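Local coordinates for 35 kDa hemin binding protein (Porphyromonas gingivalis, PDB 5Y1A) that probably binds hemin, carries a thioredoxin-like domain and is exported as a cargo of the type IX secretion system, at residues V325-I330 and M336-V341; G295-E300 and M306-A311; N187-I192 and T207-L212; A163-K168 and T245-F250. All blocks are in the same frame, centred on the assembly; numbering follows the deposited sequence.

How the contacts relate
The chain runs through the contacts in three steps. Contact 3 is nested inside the loop that contact 4 closes, contact 2 follows, and contact 1 comes last. Contacts 3 and 4 have centres about 17 Å apart. Each puts one segment, 207-212 or 245-250, in the same antiparallel sheet, while 163-168 belongs to the facing sheet. They touch where Asn187 ND2 bonds Asp246 OD2, a probable hydrogen bond of 3.0 Å. Contacts 1 and 2 belong to a small C-terminal beta domain, with centres about 7 Å apart. There Val327 O and Phe309 N join neighbouring strands 324-332 and 305-309. The nearest atoms of contacts 2 and 4 are about 12 Å apart, yet Lys340 of contact 1 still bridges to Asp159.

Contact 1 (V325-I330 and M336-V341); sequences VYVVRI and MHFLKV
Tyr326 with Val341, Val328 with Leu339, and Ile330 with His337 are the hydrogen-bonded pairs of an antiparallel hairpin. Each pair has two backbone bonds. Val328 N gives one to Leu339 O at 2.8 Å and Val328 O takes one from Leu339 N at 2.9 Å. Between them, Val327 faces Lys340 and Arg329 faces Phe338 as non-hydrogen-bonded pairs. Here CA-H...O contacts add to the backbone bonds, such as Arg329 CA to His337 O at 3.3 Å.

The His337 ring turns its edge to the backbone, with CD2 3.3 Å from Ile330 O. Apolar contacts lie on both faces. On the buried face, Val328 CG2 meets Val341 CG2 at 3.8 Å. On the more open face, Arg329, with CG anti to its N (chi1 176°), runs beside Phe338. Its CG sits over one face of the ring and its CD is 3.7 Å from Phe338 CE1. The guanidinium plane stands 85° from the ring, so the two do not stack. Met336 SD packs on Arg329 CD at 3.5 Å.

Lys340 NZ forms a salt bridge with Asp159. Strand 324-332 lies between strand 305-309 and the outermost strand 335-343, while Ile297 of strand 296-298 covers Val328 and Val341.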
loop_
_atom_site.group_PDB
_atom_site.type_symbol
_atom_site.label_atom_id
_atom_site.label_comp_id
_atom_site.label_asym_id
_atom_site.label_seq_id
_atom_site.Cartn_x
_atom_site.Cartn_y
_atom_site.Cartn_z
ATOM N N VAL A 325 -10.786 19.576 -7.961
ATOM C CA VAL A 325 -10.890 20.038 -6.592
ATOM C C VAL A 325 -9.600 20.770 -6.227
ATOM O O VAL A 325 -8.506 20.329 -6.591
ATOM C CB VAL A 325 -11.129 18.872 -5.589
ATOM C CG1 VAL A 325 -11.150 19.423 -4.168
ATOM C CG2 VAL A 325 -12.435 18.137 -5.901
ATOM N N TYR A 326 -9.761 21.906 -5.541
ATOM C CA TYR A 326 -8.644 22.723 -5.050
ATOM C C TYR A 326 -8.758 22.949 -3.548
ATOM O O TYR A 326 -9.860 22.985 -3.004
ATOM C CB TYR A 326 -8.624 24.076 -5.766
ATOM C CG TYR A 326 -8.436 23.936 -7.262
ATOM C CD1 TYR A 326 -7.171 24.076 -7.848
ATOM C CD2 TYR A 326 -9.515 23.633 -8.085
ATOM C CE1 TYR A 326 -6.999 23.933 -9.232
ATOM C CE2 TYR A 326 -9.353 23.469 -9.482
ATOM C CZ TYR A 326 -8.088 23.631 -10.036
ATOM O OH TYR A 326 -7.909 23.484 -11.392
ATOM N N VAL A 327 -7.617 23.102 -2.892
ATOM C CA VAL A 327 -7.588 23.515 -1.487
ATOM C C VAL A 327 -7.123 24.962 -1.411
ATOM O O VAL A 327 -6.052 25.307 -1.921
ATOM C CB VAL A 327 -6.642 22.614 -0.659
ATOM C CG1 VAL A 327 -6.572 23.086 0.804
ATOM C CG2 VAL A 327 -7.113 21.175 -0.714
ATOM N N VAL A 328 -7.938 25.815 -0.798
ATOM C CA VAL A 328 -7.548 27.198 -0.618
ATOM C C VAL A 328 -7.137 27.355 0.831
ATOM O O VAL A 328 -7.919 27.060 1.728
ATOM C CB VAL A 328 -8.692 28.177 -0.915
ATOM C CG1 VAL A 328 -8.183 29.618 -0.813
ATOM C CG2 VAL A 328 -9.289 27.894 -2.301
ATOM N N ARG A 329 -5.909 27.808 1.043
ATOM C CA ARG A 329 -5.425 28.077 2.388
ATOM C C ARG A 329 -5.528 29.590 2.565
ATOM O O ARG A 329 -4.813 30.345 1.897
ATOM C CB ARG A 329 -3.999 27.559 2.537
ATOM C CG ARG A 329 -3.317 27.849 3.869
ATOM C CD ARG A 329 -2.096 26.947 4.050
ATOM N NE ARG A 329 -0.910 27.422 3.329
ATOM C CZ ARG A 329 0.207 26.713 3.177
ATOM N NH1 ARG A 329 0.293 25.486 3.678
ATOM N NH2 ARG A 329 1.235 27.220 2.508
ATOM N N ILE A 330 -6.443 30.031 3.430
ATOM C CA ILE A 330 -6.631 31.464 3.685
ATOM C C ILE A 330 -6.346 31.811 5.135
ATOM O O ILE A 330 -6.969 31.263 6.043
ATOM C CB ILE A 330 -8.067 31.968 3.389
ATOM C CG1 ILE A 330 -8.775 31.115 2.344
ATOM C CG2 ILE A 330 -8.039 33.440 2.987
ATOM C CD1 ILE A 330 -10.190 31.557 2.091
ATOM N N MET A 336 -5.403 30.252 10.259
ATOM C CA MET A 336 -5.159 29.674 8.934
ATOM C C MET A 336 -6.258 28.640 8.652
ATOM O O MET A 336 -6.337 27.604 9.329
ATOM C CB MET A 336 -3.745 29.062 8.858
ATOM C CG MET A 336 -3.347 28.465 7.497
ATOM S SD MET A 336 -1.687 27.708 7.434
ATOM C CE MET A 336 -0.639 29.150 7.658
ATOM N N HIS A 337 -7.098 28.955 7.668
ATOM C CA HIS A 337 -8.267 28.138 7.254
ATOM C C HIS A 337 -7.952 27.339 5.992
ATOM O O HIS A 337 -7.147 27.779 5.170
ATOM C CB HIS A 337 -9.448 29.047 6.897
ATOM C CG HIS A 337 -9.834 30.017 7.972
ATOM N ND1 HIS A 337 -10.720 29.697 8.979
ATOM C CD2 HIS A 337 -9.482 31.308 8.176
ATOM C CE1 HIS A 337 -10.898 30.749 9.758
ATOM N NE2 HIS A 337 -10.148 31.736 9.301
ATOM N N PHE A 338 -8.584 26.174 5.840
ATOM C CA PHE A 338 -8.436 25.341 4.644
ATOM C C PHE A 338 -9.841 25.098 4.094
ATOM O O PHE A 338 -10.699 24.582 4.809
ATOM C CB PHE A 338 -7.765 24.001 4.983
ATOM C CG PHE A 338 -6.345 24.139 5.481
ATOM C CD1 PHE A 338 -5.271 23.842 4.651
ATOM C CD2 PHE A 338 -6.085 24.586 6.779
ATOM C CE1 PHE A 338 -3.948 23.978 5.100
ATOM C CE2 PHE A 338 -4.784 24.728 7.242
ATOM C CZ PHE A 338 -3.708 24.418 6.404
ATOM N N LEU A 339 -10.079 25.517 2.851
ATOM C CA LEU A 339 -11.377 25.366 2.200
ATOM C C LEU A 339 -11.178 24.488 0.988
ATOM O O LEU A 339 -10.193 24.630 0.283
ATOM C CB LEU A 339 -11.918 26.712 1.733
ATOM C CG LEU A 339 -12.489 27.766 2.668
ATOM C CD1 LEU A 339 -12.062 29.102 2.124
ATOM C CD2 LEU A 339 -14.017 27.683 2.716
ATOM N N LYS A 340 -12.100 23.557 0.773
ATOM C CA LYS A 340 -12.067 22.703 -0.407
ATOM C C LYS A 340 -13.021 23.338 -1.425
ATOM O O LYS A 340 -14.211 23.508 -1.136
ATOM C CB LYS A 340 -12.508 21.283 -0.032
ATOM C CG LYS A 340 -12.354 20.240 -1.131
ATOM C CD LYS A 340 -13.016 18.885 -0.758
ATOM C CE LYS A 340 -12.276 18.117 0.353
ATOM N NZ LYS A 340 -12.588 16.627 0.261
ATOM N N VAL A 341 -12.499 23.735 -2.587
ATOM C CA VAL A 341 -13.328 24.329 -3.640
ATOM C C VAL A 341 -13.394 23.393 -4.853
ATOM O O VAL A 341 -12.365 22.911 -5.322
ATOM C CB VAL A 341 -12.772 25.717 -4.066
ATOM C CG1 VAL A 341 -13.521 26.238 -5.288
ATOM C CG2 VAL A 341 -12.882 26.704 -2.886
#

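Contact 2 (G295-E300 and M306-A311); sequences GKIVVE and MEVFNA
Val299 and Met306 make the closer of the two apolar contacts here. Val299 CG2 meets Met306 SD at 3.7 Å, and the two side chains run past one another head to tail. The Met306 CG is anti to its backbone N (chi1 167°), which sends the sulfur toward segment 295-300. A bend at chi3 (69°) then turns the methyl group toward the backbone of that segment, with CE 4.2 Å from Ile297 O.

The second apolar contact is methyl to methyl. Ile297 CD1 touches Val308 CG1 at 4.1 Å, where the two side chains come in at a slant.

Direct backbone pairing plays no part. The nearest CA atoms, Ile297 CA and Val308 CA, are 8.2 Å apart, so the segments meet through side chains, apart from the long approach of Met306 CE to Ile297 O. Ile297, Val299 and Val308 are buried, and Met306 is partly exposed. The polar backbone of Ile297 is served from outside, by Asn318 OD1 bonding its N.

Strand 296-298 pairs with 291-293 in a two-stranded sheet, whereas strand 305-309 lies between 315-316 and 324-332 in another. The contact therefore packs one sheet on the other, and Val328 and Ile330 of strand 324-332 fill in beside Ile297, Met306 and Val299.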
loop_
_atom_site.group_PDB
_atom_site.type_symbol
_atom_site.label_atom_id
_atom_site.label_comp_id
_atom_site.label_asym_id
_atom_site.label_seq_id
_atom_site.Cartn_x
_atom_site.Cartn_y
_atom_site.Cartn_z
ATOM N N GLY A 295 -13.231 31.686 -13.796
ATOM C CA GLY A 295 -12.068 30.798 -13.723
ATOM C C GLY A 295 -11.136 30.948 -12.522
ATOM O O GLY A 295 -10.148 30.233 -12.428
ATOM N N LYS A 296 -11.434 31.874 -11.609
ATOM C CA LYS A 296 -10.584 32.069 -10.439
ATOM C C LYS A 296 -11.363 31.949 -9.117
ATOM O O LYS A 296 -12.580 32.137 -9.089
ATOM C CB LYS A 296 -9.839 33.408 -10.530
ATOM C CG LYS A 296 -10.533 34.584 -9.885
ATOM C CD LYS A 296 -9.923 35.920 -10.327
ATOM C CE LYS A 296 -8.666 36.271 -9.538
ATOM N NZ LYS A 296 -7.623 36.876 -10.429
ATOM N N ILE A 297 -10.653 31.630 -8.032
ATOM C CA ILE A 297 -11.290 31.573 -6.714
ATOM C C ILE A 297 -11.281 32.971 -6.104
ATOM O O ILE A 297 -10.251 33.672 -6.114
ATOM C CB ILE A 297 -10.650 30.489 -5.798
ATOM C CG1 ILE A 297 -10.830 29.107 -6.442
ATOM C CG2 ILE A 297 -11.242 30.526 -4.351
ATOM C CD1 ILE A 297 -10.035 27.996 -5.773
ATOM N N VAL A 298 -12.454 33.371 -5.607
ATOM C CA VAL A 298 -12.632 34.681 -4.997
ATOM C C VAL A 298 -13.049 34.495 -3.540
ATOM O O VAL A 298 -13.851 33.607 -3.218
ATOM C CB VAL A 298 -13.685 35.524 -5.772
ATOM C CG1 VAL A 298 -13.868 36.920 -5.140
ATOM C CG2 VAL A 298 -13.307 35.640 -7.257
ATOM N N VAL A 299 -12.469 35.318 -2.671
ATOM C CA VAL A 299 -12.853 35.383 -1.261
ATOM C C VAL A 299 -13.188 36.839 -0.948
ATOM O O VAL A 299 -12.339 37.722 -1.102
ATOM C CB VAL A 299 -11.706 34.883 -0.341
ATOM C CG1 VAL A 299 -12.096 34.976 1.141
ATOM C CG2 VAL A 299 -11.326 33.449 -0.702
ATOM N N GLU A 300 -14.441 37.103 -0.591
ATOM C CA GLU A 300 -14.891 38.482 -0.354
ATOM C C GLU A 300 -14.630 38.918 1.083
ATOM O O GLU A 300 -14.645 40.114 1.400
ATOM C CB GLU A 300 -16.369 38.655 -0.711
ATOM C CG GLU A 300 -16.648 38.803 -2.202
ATOM C CD GLU A 300 -18.115 39.050 -2.496
ATOM O OE1 GLU A 300 -18.734 39.882 -1.804
ATOM O OE2 GLU A 300 -18.657 38.410 -3.420
ATOM N N MET A 306 -3.859 34.500 0.781
ATOM C CA MET A 306 -4.632 33.427 0.157
ATOM C C MET A 306 -3.728 32.639 -0.793
ATOM O O MET A 306 -3.080 33.226 -1.652
ATOM C CB MET A 306 -5.842 33.993 -0.595
ATOM C CG MET A 306 -6.540 33.006 -1.535
ATOM S SD MET A 306 -8.012 33.676 -2.331
ATOM C CE MET A 306 -7.266 34.881 -3.428
ATOM N N GLU A 307 -3.689 31.318 -0.619
ATOM C CA GLU A 307 -2.940 30.432 -1.509
ATOM C C GLU A 307 -3.837 29.296 -2.015
ATOM O O GLU A 307 -4.645 28.761 -1.255
ATOM C CB GLU A 307 -1.723 29.861 -0.792
ATOM C CG GLU A 307 -0.561 30.850 -0.659
ATOM C CD GLU A 307 0.459 30.406 0.362
ATOM O OE1 GLU A 307 0.097 30.293 1.552
ATOM O OE2 GLU A 307 1.630 30.180 -0.020
ATOM N N VAL A 308 -3.697 28.959 -3.298
ATOM C CA VAL A 308 -4.501 27.907 -3.925
ATOM C C VAL A 308 -3.598 26.719 -4.242
ATOM O O VAL A 308 -2.532 26.877 -4.849
ATOM C CB VAL A 308 -5.219 28.396 -5.226
ATOM C CG1 VAL A 308 -6.016 27.263 -5.871
ATOM C CG2 VAL A 308 -6.143 29.587 -4.939
ATOM N N PHE A 309 -4.029 25.534 -3.824
ATOM C CA PHE A 309 -3.312 24.306 -4.118
ATOM C C PHE A 309 -4.203 23.422 -4.961
ATOM O O PHE A 309 -5.418 23.368 -4.745
ATOM C CB PHE A 309 -2.978 23.569 -2.807
ATOM C CG PHE A 309 -2.072 24.353 -1.909
ATOM C CD1 PHE A 309 -0.691 24.191 -1.980
ATOM C CD2 PHE A 309 -2.601 25.299 -1.032
ATOM C CE1 PHE A 309 0.165 24.950 -1.168
ATOM C CE2 PHE A 309 -1.752 26.064 -0.233
ATOM C CZ PHE A 309 -0.372 25.875 -0.303
ATOM N N ASN A 310 -3.614 22.701 -5.903
ATOM C CA ASN A 310 -4.406 21.762 -6.683
ATOM C C ASN A 310 -4.582 20.462 -5.898
ATOM O O ASN A 310 -4.156 20.368 -4.716
ATOM C CB ASN A 310 -3.789 21.520 -8.084
ATOM C CG ASN A 310 -2.379 20.945 -8.019
ATOM O OD1 ASN A 310 -1.983 20.325 -7.025
ATOM N ND2 ASN A 310 -1.600 21.170 -9.092
ATOM N N ALA A 311 -5.173 19.453 -6.539
ATOM C CA ALA A 311 -5.511 18.200 -5.836
ATOM C C ALA A 311 -4.297 17.335 -5.491
ATOM O O ALA A 311 -4.403 16.407 -4.685
ATOM C CB ALA A 311 -6.514 17.414 -6.625
#

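Contact 3 (N187-I192 and T207-L212); sequences NNMKPI and TVLMIL
Met189 reaches out of its loop to touch Leu209 and Thr207 on strand 207-220. Its side chain is straight, with both outer torsions near 180° (chi2 -175°, chi3 -177°), and this extended chain carries CE to Leu209. The two side chains meet tip to tip. Met189 CE lies 4.0 Å from Leu209 CD2 and 4.2 Å from Leu209 CD1, so it touches both branches of the leucine. One atom further back, Met189 SD meets Thr207 CG2 at 4.1 Å. The threonine stands nearly perpendicular to the methionine and offers its methyl group rather than its hydroxyl. All three residues are buried, and Ile84 of helix 83-87 packs on both Met189 and Leu209.

Two beta bulges shape this region. Asn188 and Met189 both face His204 in a G1 bulge, and Leu209 and Met210 both face Val184 in a classic bulge. Here the four-stranded antiparallel sheet of strand 207-220 meets strand 73-79 of the mixed sheet with 34-44, which probably belongs to the thioredoxin-like part, and a backbone hydrogen bond between Val208 and Phe77 joins them.

The rest of the loop is looser and more polar. Asn188, Lys190 and Ile192 are exposed, and none of them touches segment 207-212. Hydrogen bonds take a larger share there, as where Asn187 OD1 accepts from His206 N.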
loop_
_atom_site.group_PDB
_atom_site.type_symbol
_atom_site.label_atom_id
_atom_site.label_comp_id
_atom_site.label_asym_id
_atom_site.label_seq_id
_atom_site.Cartn_x
_atom_site.Cartn_y
_atom_site.Cartn_z
ATOM N N ASN A 187 4.427 2.612 -6.577
ATOM C CA ASN A 187 5.119 2.241 -7.832
ATOM C C ASN A 187 5.747 3.453 -8.470
ATOM O O ASN A 187 5.413 4.592 -8.085
ATOM C CB ASN A 187 4.157 1.575 -8.802
ATOM C CG ASN A 187 3.501 0.353 -8.194
ATOM O OD1 ASN A 187 4.182 -0.496 -7.596
ATOM N ND2 ASN A 187 2.176 0.257 -8.327
ATOM N N ASN A 188 6.621 3.218 -9.457
ATOM C CA ASN A 188 7.352 4.305 -10.131
ATOM C C ASN A 188 7.873 5.350 -9.166
ATOM O O ASN A 188 7.671 6.575 -9.341
ATOM C CB ASN A 188 6.467 4.953 -11.198
ATOM C CG ASN A 188 6.110 4.001 -12.299
ATOM O OD1 ASN A 188 6.928 3.182 -12.707
ATOM N ND2 ASN A 188 4.874 4.099 -12.792
ATOM N N MET A 189 8.568 4.873 -8.150
ATOM C CA MET A 189 8.949 5.715 -7.051
ATOM C C MET A 189 10.392 6.150 -7.166
ATOM O O MET A 189 11.284 5.320 -7.271
ATOM C CB MET A 189 8.758 4.955 -5.720
ATOM C CG MET A 189 9.196 5.748 -4.495
ATOM S SD MET A 189 9.082 4.761 -2.928
ATOM C CE MET A 189 9.570 6.015 -1.773
ATOM N N LYS A 190 10.625 7.456 -7.111
ATOM C CA LYS A 190 11.994 7.957 -7.079
ATOM C C LYS A 190 12.649 7.556 -5.752
ATOM O O LYS A 190 12.074 7.805 -4.692
ATOM C CB LYS A 190 12.035 9.487 -7.226
ATOM C CG LYS A 190 13.473 10.022 -7.252
ATOM C CD LYS A 190 13.538 11.492 -7.697
ATOM C CE LYS A 190 14.979 11.914 -8.016
ATOM N NZ LYS A 190 15.130 13.421 -7.962
ATOM N N PRO A 191 13.827 6.910 -5.808
ATOM C CA PRO A 191 14.526 6.585 -4.557
ATOM C C PRO A 191 14.796 7.820 -3.692
ATOM O O PRO A 191 14.896 8.941 -4.220
ATOM C CB PRO A 191 15.842 5.974 -5.048
ATOM C CG PRO A 191 15.485 5.362 -6.367
ATOM C CD PRO A 191 14.551 6.380 -6.982
ATOM N N ILE A 192 14.889 7.616 -2.375
ATOM C CA ILE A 192 15.115 8.717 -1.432
ATOM C C ILE A 192 16.572 9.191 -1.562
ATOM O O ILE A 192 16.844 10.397 -1.629
ATOM C CB ILE A 192 14.787 8.304 0.040
ATOM C CG1 ILE A 192 13.273 8.028 0.229
ATOM C CG2 ILE A 192 15.362 9.323 1.045
ATOM C CD1 ILE A 192 12.308 9.156 -0.199
ATOM N N THR A 207 6.534 -0.825 -3.555
ATOM C CA THR A 207 7.338 -0.563 -2.355
ATOM C C THR A 207 6.435 -0.217 -1.161
ATOM O O THR A 207 5.579 0.660 -1.249
ATOM C CB THR A 207 8.352 0.531 -2.682
ATOM O OG1 THR A 207 9.236 0.017 -3.692
ATOM C CG2 THR A 207 9.174 0.957 -1.447
ATOM N N VAL A 208 6.605 -0.936 -0.053
ATOM C CA VAL A 208 5.743 -0.707 1.100
ATOM C C VAL A 208 6.055 0.631 1.775
ATOM O O VAL A 208 7.178 0.845 2.207
ATOM C CB VAL A 208 5.894 -1.822 2.145
ATOM C CG1 VAL A 208 4.976 -1.522 3.330
ATOM C CG2 VAL A 208 5.554 -3.181 1.517
ATOM N N LEU A 209 5.075 1.529 1.844
ATOM C CA LEU A 209 5.262 2.776 2.604
ATOM C C LEU A 209 4.374 2.908 3.818
ATOM O O LEU A 209 4.672 3.751 4.714
ATOM C CB LEU A 209 5.055 4.022 1.722
ATOM C CG LEU A 209 6.025 4.081 0.535
ATOM C CD1 LEU A 209 5.764 5.415 -0.207
ATOM C CD2 LEU A 209 7.514 3.939 0.932
ATOM N N MET A 210 3.273 2.151 3.824
ATOM C CA MET A 210 2.361 2.129 4.970
ATOM C C MET A 210 1.878 0.724 5.285
ATOM O O MET A 210 1.680 -0.099 4.380
ATOM C CB MET A 210 1.124 3.039 4.758
ATOM C CG MET A 210 1.428 4.474 4.316
ATOM S SD MET A 210 -0.097 5.487 4.033
ATOM C CE MET A 210 -0.757 5.577 5.685
ATOM N N ILE A 211 1.655 0.475 6.570
ATOM C CA ILE A 211 1.022 -0.752 7.055
ATOM C C ILE A 211 -0.195 -0.278 7.851
ATOM O O ILE A 211 -0.062 0.487 8.824
ATOM C CB ILE A 211 1.979 -1.622 7.956
ATOM C CG1 ILE A 211 3.321 -1.916 7.225
ATOM C CG2 ILE A 211 1.273 -2.933 8.372
ATOM C CD1 ILE A 211 4.462 -0.897 7.440
ATOM N N LEU A 212 -1.371 -0.739 7.441
ATOM C CA LEU A 212 -2.624 -0.169 7.941
ATOM C C LEU A 212 -3.068 -0.634 9.327
ATOM O O LEU A 212 -3.923 0.017 9.951
ATOM C CB LEU A 212 -3.725 -0.385 6.921
ATOM C CG LEU A 212 -3.437 0.267 5.556
ATOM C CD1 LEU A 212 -4.668 0.144 4.663
ATOM C CD2 LEU A 212 -2.989 1.752 5.665
#

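Contact 4 (A163-K168 and T245-F250); sequences ATFTGK and TDVLAF
Phe165 packs against Ala249 and Val247 of the opposing strand. With CG anti to its carbonyl carbon (chi1 -51°), the ring is carried off its own strand and toward the facing strand. Phe165 CD1 lies 3.5 Å from Ala249 CB, and Phe165 CE1 is nearly as close to it, at 3.6 Å. The methyl group approaches the ring at a slant. Phe165 CA and Ala249 CA are 7.5 Å apart.

Val247 meets the same ring at its edge. Its CG1, anti to the backbone N (chi1 176°), sits near the ring plane, 4.1 Å from both Phe165 CE1 and Phe165 CZ. The valine side chain lies roughly perpendicular to that of Phe165. Ala163 O lies off-centre above one face of the ring, 4.1 Å from its plane.

All three touching residues are buried, and the contact is purely apolar. Val147 and Leu149 of strand 145-153 flank Phe165 on its own sheet, and Leu180 and Ala182 of strand 179-186 pack on it from the other. Face-to-face packing of two sheets through such side chains is the hallmark of a beta-sandwich, consistent with an immunoglobulin-like domain.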
loop_
_atom_site.group_PDB
_atom_site.type_symbol
_atom_site.label_atom_id
_atom_site.label_comp_id
_atom_site.label_asym_id
_atom_site.label_seq_id
_atom_site.Cartn_x
_atom_site.Cartn_y
_atom_site.Cartn_z
ATOM N N ALA A 163 -10.389 1.839 2.673
ATOM C CA ALA A 163 -10.201 0.496 2.146
ATOM C C ALA A 163 -11.111 -0.413 2.953
ATOM O O ALA A 163 -11.041 -0.459 4.187
ATOM C CB ALA A 163 -8.734 0.067 2.266
ATOM N N THR A 164 -12.007 -1.096 2.257
ATOM C CA THR A 164 -12.890 -2.045 2.911
ATOM C C THR A 164 -12.485 -3.437 2.432
ATOM O O THR A 164 -12.473 -3.709 1.222
ATOM C CB THR A 164 -14.360 -1.751 2.573
ATOM O OG1 THR A 164 -14.658 -0.416 2.982
ATOM C CG2 THR A 164 -15.270 -2.710 3.321
ATOM N N PHE A 165 -12.122 -4.296 3.392
ATOM C CA PHE A 165 -11.650 -5.641 3.112
ATOM C C PHE A 165 -12.725 -6.579 3.569
ATOM O O PHE A 165 -13.099 -6.572 4.739
ATOM C CB PHE A 165 -10.370 -5.959 3.896
ATOM C CG PHE A 165 -9.313 -4.916 3.752
ATOM C CD1 PHE A 165 -8.776 -4.649 2.510
ATOM C CD2 PHE A 165 -8.918 -4.137 4.837
ATOM C CE1 PHE A 165 -7.800 -3.673 2.354
ATOM C CE2 PHE A 165 -7.927 -3.152 4.678
ATOM C CZ PHE A 165 -7.389 -2.918 3.426
ATOM N N THR A 166 -13.248 -7.356 2.636
ATOM C CA THR A 166 -14.312 -8.296 2.952
ATOM C C THR A 166 -13.884 -9.641 2.420
ATOM O O THR A 166 -13.289 -9.736 1.352
ATOM C CB THR A 166 -15.665 -7.897 2.286
ATOM O OG1 THR A 166 -15.479 -7.791 0.870
ATOM C CG2 THR A 166 -16.178 -6.547 2.848
ATOM N N GLY A 167 -14.207 -10.688 3.153
ATOM C CA GLY A 167 -13.794 -11.999 2.699
ATOM C C GLY A 167 -14.469 -13.129 3.421
ATOM O O GLY A 167 -15.428 -12.931 4.174
ATOM N N LYS A 168 -13.977 -14.338 3.177
ATOM C CA LYS A 168 -14.532 -15.533 3.798
ATOM C C LYS A 168 -13.435 -16.553 3.968
ATOM O O LYS A 168 -12.501 -16.583 3.181
ATOM C CB LYS A 168 -15.628 -16.147 2.924
ATOM C CG LYS A 168 -17.001 -15.547 3.127
ATOM C CD LYS A 168 -18.064 -16.405 2.475
ATOM C CE LYS A 168 -19.456 -16.003 2.943
ATOM N NZ LYS A 168 -19.722 -14.540 2.739
ATOM N N THR A 245 -0.243 4.072 -6.895
ATOM C CA THR A 245 -0.284 3.364 -5.614
ATOM C C THR A 245 -1.283 2.219 -5.681
ATOM O O THR A 245 -2.313 2.315 -6.360
ATOM C CB THR A 245 -0.665 4.290 -4.421
ATOM O OG1 THR A 245 -1.880 4.996 -4.708
ATOM C CG2 THR A 245 0.446 5.280 -4.138
ATOM N N ASP A 246 -0.963 1.134 -4.967
ATOM C CA ASP A 246 -1.845 -0.023 -4.800
ATOM C C ASP A 246 -2.113 -0.234 -3.300
ATOM O O ASP A 246 -1.305 0.191 -2.473
ATOM C CB ASP A 246 -1.169 -1.295 -5.336
ATOM C CG ASP A 246 -0.951 -1.255 -6.851
ATOM O OD1 ASP A 246 -1.874 -0.817 -7.568
ATOM O OD2 ASP A 246 0.140 -1.647 -7.314
ATOM N N VAL A 247 -3.217 -0.904 -2.965
ATOM C CA VAL A 247 -3.399 -1.425 -1.589
ATOM C C VAL A 247 -3.476 -2.930 -1.718
ATOM O O VAL A 247 -4.262 -3.468 -2.527
ATOM C CB VAL A 247 -4.657 -0.898 -0.867
ATOM C CG1 VAL A 247 -4.817 -1.584 0.529
ATOM C CG2 VAL A 247 -4.569 0.617 -0.707
ATOM N N LEU A 248 -2.630 -3.592 -0.948
ATOM C CA LEU A 248 -2.597 -5.046 -0.862
ATOM C C LEU A 248 -3.107 -5.442 0.524
ATOM O O LEU A 248 -2.660 -4.879 1.544
ATOM C CB LEU A 248 -1.146 -5.517 -1.017
ATOM C CG LEU A 248 -0.806 -6.975 -0.639
ATOM C CD1 LEU A 248 -1.511 -7.939 -1.610
ATOM C CD2 LEU A 248 0.664 -7.187 -0.716
ATOM N N ALA A 249 -3.999 -6.421 0.585
ATOM C CA ALA A 249 -4.400 -6.980 1.880
ATOM C C ALA A 249 -4.229 -8.473 1.830
ATOM O O ALA A 249 -4.482 -9.115 0.783
ATOM C CB ALA A 249 -5.854 -6.639 2.190
ATOM N N PHE A 250 -3.814 -9.044 2.961
ATOM C CA PHE A 250 -3.729 -10.500 3.019
ATOM C C PHE A 250 -4.125 -11.085 4.373
ATOM O O PHE A 250 -3.881 -10.465 5.425
ATOM C CB PHE A 250 -2.365 -11.009 2.536
ATOM C CG PHE A 250 -1.179 -10.365 3.191
ATOM C CD1 PHE A 250 -0.616 -10.917 4.357
ATOM C CD2 PHE A 250 -0.580 -9.248 2.607
ATOM C CE1 PHE A 250 0.532 -10.337 4.949
ATOM C CE2 PHE A 250 0.578 -8.639 3.184
ATOM C CZ PHE A 250 1.130 -9.200 4.362
#